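Local coordinates for uncharacterized protein (Candida albicans, PDB 5K04) that probably serves as the non-catalytic, helical-repeat subunit of the NatB complex, which acetylates the N-termini of proteins, at residues N423-L427 with S738-C742. Sequence-based numbering, arbitrary orientation.
Sequences NTNDL and SIEDC
Ser738 and Cys742, one turn apart on helix 729-747, face the loop 423-427 and contribute about two-thirds of the helix's side of the contact; both side chains are short enough for the loop backbone to come close. Ser738 OG points away from its own backbone N (chi1 172°), a torsion that carries it to the loop backbone, 3.2 Å from Thr424 CA and 3.0 Å from Asp426 CB; Leu427 CG closes over it from farther along the loop. Buried against carbon on these sides, the hydroxyl has no hydrogen-bond partner in the model. The polarisable sulfur of Cys742 can lie against both backbone and side chain of Asp426: SG is 3.5 Å from Asp426 N and 3.7 Å from Asp426 CB. Beside the hydroxyl, Thr424 CG2 meets Ile739 CG1 at 4.0 Å, methyl against methylene, while Ile739 also packs on Gln711 and Ile715 of helix 707-717.

Polar groups at the start of the loop are bonded within it or elsewhere in the chain. Asn423 OD1 bonds Thr663 OG1 and its ND2 bonds Gln711 OE1. Thr424 centres an inverse gamma turn, closed by a weak hydrogen bond from Asn425 N to Asn423 O (3.0 Å). At the solvent-facing side Asp426 OD2 and Asp741 OD2 come within 4.3 Å, their carboxylate planes 63° apart. One water donates to both, weakly to Asp426, and probably eases their repulsion.

With no direct hydrogen bond or salt bridge across it and one buried hydroxyl lacking a partner, the junction of this interhelical loop with the C-terminal helix probably rests on close packing; its water-mediated link joins two like charges.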
loop_
_atom_site.group_PDB
_atom_site.type_symbol
_atom_site.label_atom_id
_atom_site.label_comp_id
_atom_site.label_asym_id
_atom_site.label_seq_id
_atom_site.Cartn_x
_atom_site.Cartn_y
_atom_site.Cartn_z
ATOM N N ASN A 423 7.774 20.515 -16.750
ATOM C CA ASN A 423 7.837 19.611 -17.887
ATOM C C ASN A 423 9.149 18.831 -17.931
ATOM O O ASN A 423 9.503 18.273 -18.978
ATOM C CB ASN A 423 7.616 20.394 -19.183
ATOM C CG ASN A 423 6.245 21.029 -19.234
ATOM O OD1 ASN A 423 5.215 20.349 -19.128
ATOM N ND2 ASN A 423 6.222 22.340 -19.377
ATOM N N THR A 424 9.861 18.779 -16.802
ATOM C CA THR A 424 11.105 18.029 -16.642
ATOM C C THR A 424 10.815 16.557 -16.321
ATOM O O THR A 424 11.297 15.987 -15.341
ATOM C CB THR A 424 11.933 18.674 -15.539
ATOM O OG1 THR A 424 11.139 18.752 -14.346
ATOM C CG2 THR A 424 12.342 20.069 -15.932
ATOM N N ASN A 425 10.009 15.930 -17.182
ATOM C CA ASN A 425 9.476 14.602 -16.885
ATOM C C ASN A 425 10.547 13.519 -16.968
ATOM O O ASN A 425 10.343 12.405 -16.469
ATOM C CB ASN A 425 8.324 14.332 -17.842
ATOM C CG ASN A 425 7.371 15.521 -17.943
ATOM O OD1 ASN A 425 6.993 16.131 -16.934
ATOM N ND2 ASN A 425 7.012 15.877 -19.169
ATOM N N ASP A 426 11.691 13.891 -17.534
ATOM C CA ASP A 426 12.879 13.070 -17.728
ATOM C C ASP A 426 13.501 12.602 -16.408
ATOM O O ASP A 426 14.180 11.574 -16.379
ATOM C CB ASP A 426 13.880 13.955 -18.501
ATOM C CG ASP A 426 14.644 13.231 -19.510
ATOM O OD1 ASP A 426 15.244 12.195 -19.170
ATOM O OD2 ASP A 426 14.669 13.711 -20.660
ATOM N N LEU A 427 13.306 13.360 -15.321
ATOM C CA LEU A 427 14.243 13.405 -14.201
ATOM C C LEU A 427 13.712 12.774 -12.921
ATOM O O LEU A 427 14.408 12.790 -11.895
ATOM C CB LEU A 427 14.637 14.861 -13.910
ATOM C CG LEU A 427 15.156 15.689 -15.088
ATOM C CD1 LEU A 427 15.453 17.124 -14.645
ATOM C CD2 LEU A 427 16.391 15.028 -15.738
ATOM N N SER A 738 16.014 18.923 -20.424
ATOM C CA SER A 738 14.939 17.971 -20.144
ATOM C C SER A 738 13.616 18.458 -20.711
ATOM O O SER A 738 12.838 17.670 -21.259
ATOM C CB SER A 738 14.807 17.740 -18.635
ATOM O OG SER A 738 13.660 16.965 -18.338
ATOM N N ILE A 739 13.326 19.751 -20.553
ATOM C CA ILE A 739 12.116 20.315 -21.145
ATOM C C ILE A 739 12.135 20.106 -22.650
ATOM O O ILE A 739 11.147 19.670 -23.248
ATOM C CB ILE A 739 11.984 21.806 -20.781
ATOM C CG1 ILE A 739 11.572 21.961 -19.318
ATOM C CG2 ILE A 739 11.001 22.511 -21.706
ATOM C CD1 ILE A 739 11.794 23.370 -18.797
ATOM N N GLU A 740 13.283 20.377 -23.274
ATOM C CA GLU A 740 13.415 20.239 -24.720
ATOM C C GLU A 740 13.166 18.802 -25.158
ATOM O O GLU A 740 12.267 18.529 -25.959
ATOM C CB GLU A 740 14.809 20.705 -25.157
ATOM C CG GLU A 740 15.090 20.509 -26.659
ATOM C CD GLU A 740 16.212 21.399 -27.189
ATOM O OE1 GLU A 740 16.808 22.167 -26.411
ATOM O OE2 GLU A 740 16.493 21.327 -28.392
ATOM N N ASP A 741 13.957 17.867 -24.624
ATOM C CA ASP A 741 13.827 16.463 -25.000
ATOM C C ASP A 741 12.396 15.956 -24.808
ATOM O O ASP A 741 11.840 15.288 -25.689
ATOM C CB ASP A 741 14.818 15.623 -24.189
ATOM C CG ASP A 741 16.271 15.981 -24.478
ATOM O OD1 ASP A 741 16.570 16.432 -25.604
ATOM O OD2 ASP A 741 17.117 15.806 -23.581
ATOM N N CYS A 742 11.771 16.276 -23.671
ATOM C CA CYS A 742 10.449 15.710 -23.414
ATOM C C CYS A 742 9.388 16.358 -24.311
ATOM O O CYS A 742 8.522 15.666 -24.853
ATOM C CB CYS A 742 10.101 15.824 -21.920
ATOM S SG CYS A 742 11.153 14.897 -20.805
HETATM O O HOH W 1 17.160 15.326 -20.446
#